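Local coordinates for protein dihydropteridine reductase (Caenorhabditis elegans, PDB 1OOE) that probably reduces quinonoid dihydrobiopterin to tetrahydrobiopterin with NADH or NADPH, as a homodimeric short-chain dehydrogenase/reductase, at residues L15-A18 / I19-F23; E203-L206 / K207-T210. One frame throughout, in Å; residues are numbered along the deposited sequence.

Contact 1: residues L15-A18 / I19-F23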
# COMPACT_ATOMS: atom_id res chain seq x y z
N LEU A 15 3.09 22.80 -5.38
CA LEU A 15 4.29 22.61 -4.57
C LEU A 15 5.50 22.27 -5.44
O LEU A 15 6.59 22.80 -5.22
CB LEU A 15 4.06 21.51 -3.53
CG LEU A 15 5.25 21.14 -2.63
CD1 LEU A 15 5.75 22.37 -1.88
CD2 LEU A 15 4.82 20.06 -1.64
N GLY A 16 5.29 21.39 -6.41
CA GLY A 16 6.38 21.00 -7.29
C GLY A 16 6.99 22.16 -8.06
O GLY A 16 8.22 22.28 -8.16
N SER A 17 6.14 23.02 -8.61
CA SER A 17 6.60 24.17 -9.36
C SER A 17 7.34 25.15 -8.43
O SER A 17 8.33 25.76 -8.83
CB SER A 17 5.43 24.88 -10.05
OG SER A 17 5.86 26.03 -10.75
N ALA A 18 6.85 25.28 -7.20
CA ALA A 18 7.49 26.17 -6.23
C ALA A 18 8.89 25.67 -5.91
O ALA A 18 9.84 26.45 -5.82
CB ALA A 18 6.65 26.24 -4.96
N ILE A 19 9.02 24.36 -5.71
CA ILE A 19 10.30 23.75 -5.39
C ILE A 19 11.27 23.92 -6.57
O ILE A 19 12.41 24.33 -6.39
CB ILE A 19 10.14 22.25 -5.06
CG1 ILE A 19 9.34 22.10 -3.76
CG2 ILE A 19 11.51 21.57 -4.92
CD1 ILE A 19 8.86 20.69 -3.49
N LEU A 20 10.79 23.63 -7.77
CA LEU A 20 11.61 23.75 -8.97
C LEU A 20 12.12 25.18 -9.14
O LEU A 20 13.31 25.40 -9.36
CB LEU A 20 10.79 23.33 -10.20
CG LEU A 20 11.50 23.26 -11.56
CD1 LEU A 20 10.74 22.33 -12.50
CD2 LEU A 20 11.62 24.65 -12.16
N GLU A 21 11.23 26.16 -9.02
CA GLU A 21 11.62 27.56 -9.15
C GLU A 21 12.63 27.97 -8.08
O GLU A 21 13.59 28.69 -8.37
CB GLU A 21 10.39 28.47 -9.05
CG GLU A 21 9.44 28.40 -10.24
CD GLU A 21 10.13 28.75 -11.55
OE1 GLU A 21 11.09 29.55 -11.53
OE2 GLU A 21 9.69 28.24 -12.60
N PHE A 22 12.41 27.52 -6.85
CA PHE A 22 13.29 27.86 -5.74
C PHE A 22 14.72 27.34 -5.93
O PHE A 22 15.68 28.08 -5.71
CB PHE A 22 12.72 27.33 -4.43
CG PHE A 22 13.42 27.85 -3.21
CD1 PHE A 22 13.31 29.18 -2.83
CD2 PHE A 22 14.21 27.00 -2.44
CE1 PHE A 22 13.96 29.66 -1.70
CE2 PHE A 22 14.87 27.47 -1.30
CZ PHE A 22 14.75 28.81 -0.94
N PHE A 23 14.86 26.08 -6.32
CA PHE A 23 16.20 25.53 -6.52
C PHE A 23 16.90 26.19 -7.70
O PHE A 23 18.11 26.42 -7.67
CB PHE A 23 16.15 24.01 -6.71
CG PHE A 23 16.15 23.24 -5.42
CD1 PHE A 23 15.03 23.22 -4.60
CD2 PHE A 23 17.30 22.57 -4.99
CE1 PHE A 23 15.05 22.56 -3.37
CE2 PHE A 23 17.33 21.91 -3.77
CZ PHE A 23 16.20 21.90 -2.96
O HOH W 1 7.89 26.40 -12.32
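Leu15 and Ile19 meet one turn apart on helix 14-25, the first helix of the Rossmann-type nucleotide-binding fold, in the beta-alpha-beta unit that runs from strand 4-9 through this helix to strand 28-34. CD1 of Ile19 rests 3.7 Å from CG of Leu15, and the two branched chains pass at a slant. In Leu15 CG stands opposite the backbone N (chi1 177°), which carries the isopropyl end, CG with its two methyls, along the helix toward the next turn. Ile19 instead sets CG1 beside its own N, where it lies 3.2 Å from Leu15 O, the same oxygen that takes the Ile19 N-H at 2.9 Å.

Three further i to i+4 bonds continue the ladder: Leu20 N to Gly16 O, Glu21 N to Ser17 O, and Phe22 N to Ala18 O. Gly16 is buried and fits the last glycine of a GxGxxG pattern, consistent with the dinucleotide-binding turn of this family. Another flank of the helix is polar. A water gives a 2.6 Å hydrogen bond to Glu21 OE2; its link to Ser17 OG, also 2.6 Å, holds for one of two Ser17 conformers, so the bridge is probably partial. With chi1 -70° Glu21 CG lies beside its own N, 3.2 Å from Ser17 O and 4.3 Å from Ser17 OG; the bend at chi2 then directs the carboxylate.

Beyond the segments, Ile19 and Phe22 pack on helix 198-210, while Leu20 and Phe23 reach strand 28-34. Apolar side chains thus face these neighbours, and Ser17 and Glu21 lie on the polar flank. There the water gives the carboxylate a hydrogen-bond donor, which probably helps to stabilise its negative charge.

Contact 2: residues E203-L206 / K207-T210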
# COMPACT_ATOMS: atom_id res chain seq x y z
N GLU A 203 12.39 25.82 1.32
CA GLU A 203 13.52 26.23 2.14
C GLU A 203 14.12 25.04 2.90
O GLU A 203 15.35 24.90 2.97
CB GLU A 203 13.09 27.32 3.12
CG GLU A 203 13.05 28.71 2.49
CD GLU A 203 12.28 29.71 3.33
OE1 GLU A 203 12.32 29.61 4.58
OE2 GLU A 203 11.65 30.62 2.75
N HIS A 204 13.27 24.18 3.46
CA HIS A 204 13.80 23.03 4.18
C HIS A 204 14.46 22.02 3.25
O HIS A 204 15.46 21.40 3.61
CB HIS A 204 12.72 22.37 5.03
CG HIS A 204 12.50 23.04 6.35
ND1 HIS A 204 11.86 24.25 6.47
CD2 HIS A 204 12.90 22.70 7.60
CE1 HIS A 204 11.87 24.63 7.74
NE2 HIS A 204 12.49 23.70 8.44
N LEU A 205 13.92 21.85 2.05
CA LEU A 205 14.53 20.91 1.12
C LEU A 205 15.94 21.40 0.75
O LEU A 205 16.87 20.60 0.69
CB LEU A 205 13.69 20.75 -0.14
CG LEU A 205 12.37 19.98 0.01
CD1 LEU A 205 11.61 20.00 -1.30
CD2 LEU A 205 12.66 18.55 0.44
N LEU A 206 16.10 22.69 0.52
CA LEU A 206 17.42 23.22 0.18
C LEU A 206 18.38 23.01 1.36
O LEU A 206 19.54 22.63 1.17
CB LEU A 206 17.35 24.71 -0.19
CG LEU A 206 18.69 25.39 -0.54
CD1 LEU A 206 19.33 24.67 -1.72
CD2 LEU A 206 18.45 26.85 -0.88
N LYS A 207 17.89 23.25 2.58
CA LYS A 207 18.72 23.08 3.77
C LYS A 207 19.17 21.63 3.95
O LYS A 207 20.35 21.36 4.17
CB LYS A 207 17.97 23.52 5.03
CG LYS A 207 18.83 23.45 6.29
CD LYS A 207 18.09 23.86 7.56
CE LYS A 207 17.00 22.85 7.92
NZ LYS A 207 16.40 23.15 9.27
N TRP A 208 18.22 20.70 3.86
CA TRP A 208 18.55 19.29 4.03
C TRP A 208 19.45 18.78 2.90
O TRP A 208 20.24 17.86 3.09
CB TRP A 208 17.27 18.44 4.09
CG TRP A 208 16.35 18.78 5.24
CD1 TRP A 208 16.70 19.24 6.47
CD2 TRP A 208 14.92 18.64 5.25
NE1 TRP A 208 15.58 19.38 7.26
CE2 TRP A 208 14.47 19.02 6.54
CE3 TRP A 208 13.97 18.22 4.31
CZ2 TRP A 208 13.12 19.00 6.90
CZ3 TRP A 208 12.63 18.19 4.67
CH2 TRP A 208 12.22 18.58 5.95
N THR A 209 19.33 19.39 1.72
CA THR A 209 20.14 18.98 0.58
C THR A 209 21.60 19.41 0.74
O THR A 209 22.52 18.65 0.43
CB THR A 209 19.60 19.56 -0.74
OG1 THR A 209 18.27 19.06 -0.98
CG2 THR A 209 20.48 19.16 -1.92
N THR A 210 21.79 20.63 1.23
CA THR A 210 23.13 21.20 1.40
C THR A 210 23.82 20.93 2.74
O THR A 210 25.05 20.95 2.82
CB THR A 210 23.10 22.72 1.17
OG1 THR A 210 22.22 23.34 2.11
CG2 THR A 210 22.63 23.03 -0.24
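Trp208 receives His204 and its backbone over the indole: His204 O sits 3.1 Å above the plane, toward the rim, and His204 CB forms a CH-pi contact 3.9 Å from the centroid of the six-membered ring, only 12° off the normal. The imidazole then turns an edge to that ring in an offset edge-to-face pair, planes at 66° and CD2 3.8 Å from Trp208 CZ2. This is an i to i+4 aromatic pair on helix 198-210, which packs against helix 14-25 and the central sheet of the short-chain dehydrogenase fold. With chi1 of -60°, Trp208 CG lies beside its own N, and this folds the indole back over the preceding turn. His204 O also accepts the Trp208 N-H, while His204 ND1 is hydrogen-bonded to Phe200 O.

Lys207 runs beside His204, pointing the same way, and its bend at chi3 leaves NZ 4.0 Å from His204 NE2. Any unfavourable effect of the lysine on a protonated imidazole is probably offset, at least partly, by the sulfonate of a bound MES, probably from the crystallisation liquor, to which Lys207 NZ forms a salt bridge. Trp208 NE1 donates to the same sulfonate oxygen. Inside the fold, Leu205 CD2 approaches Trp208 CE3 obliquely, and Trp208 and Thr209 pack on Leu124 of strand 123-128.

Near the helix end the two threonines fold their hydroxyls back to carbonyls one turn earlier. Leu205 O is gripped by Thr209 N and by Thr209 OG1, and Leu206 O by the corresponding atoms of Thr210. Each pair reaches its oxygen from opposite faces of the carbonyl plane. The Thr209 OG1 bond to Leu205 O is 2.7 Å long, with the hydroxyl well above that plane rather than on a lone pair.

From the N terminus, the chain leaves strand 4-9 and forms contact 1 within helix 14-25 before returning along strand 28-34. Contact 2 follows much later, within helix 198-210, after strand 169-175 and before strand 221-227. Each contact spans successive turns of one helix and closes no long loop; they are in series, neither nested nor crossed. Their centres are about 12 Å apart, and the helices touch directly: Ile19 CD1 lies 3.6 Å from Leu205 CD1, Phe22 CE2 lies 3.7 Å from Leu206 CD2, and Phe23 CZ packs on the Leu205-Leu206 backbone. Early and late parts of the Rossmann-type fold are thereby joined beside the central sheet.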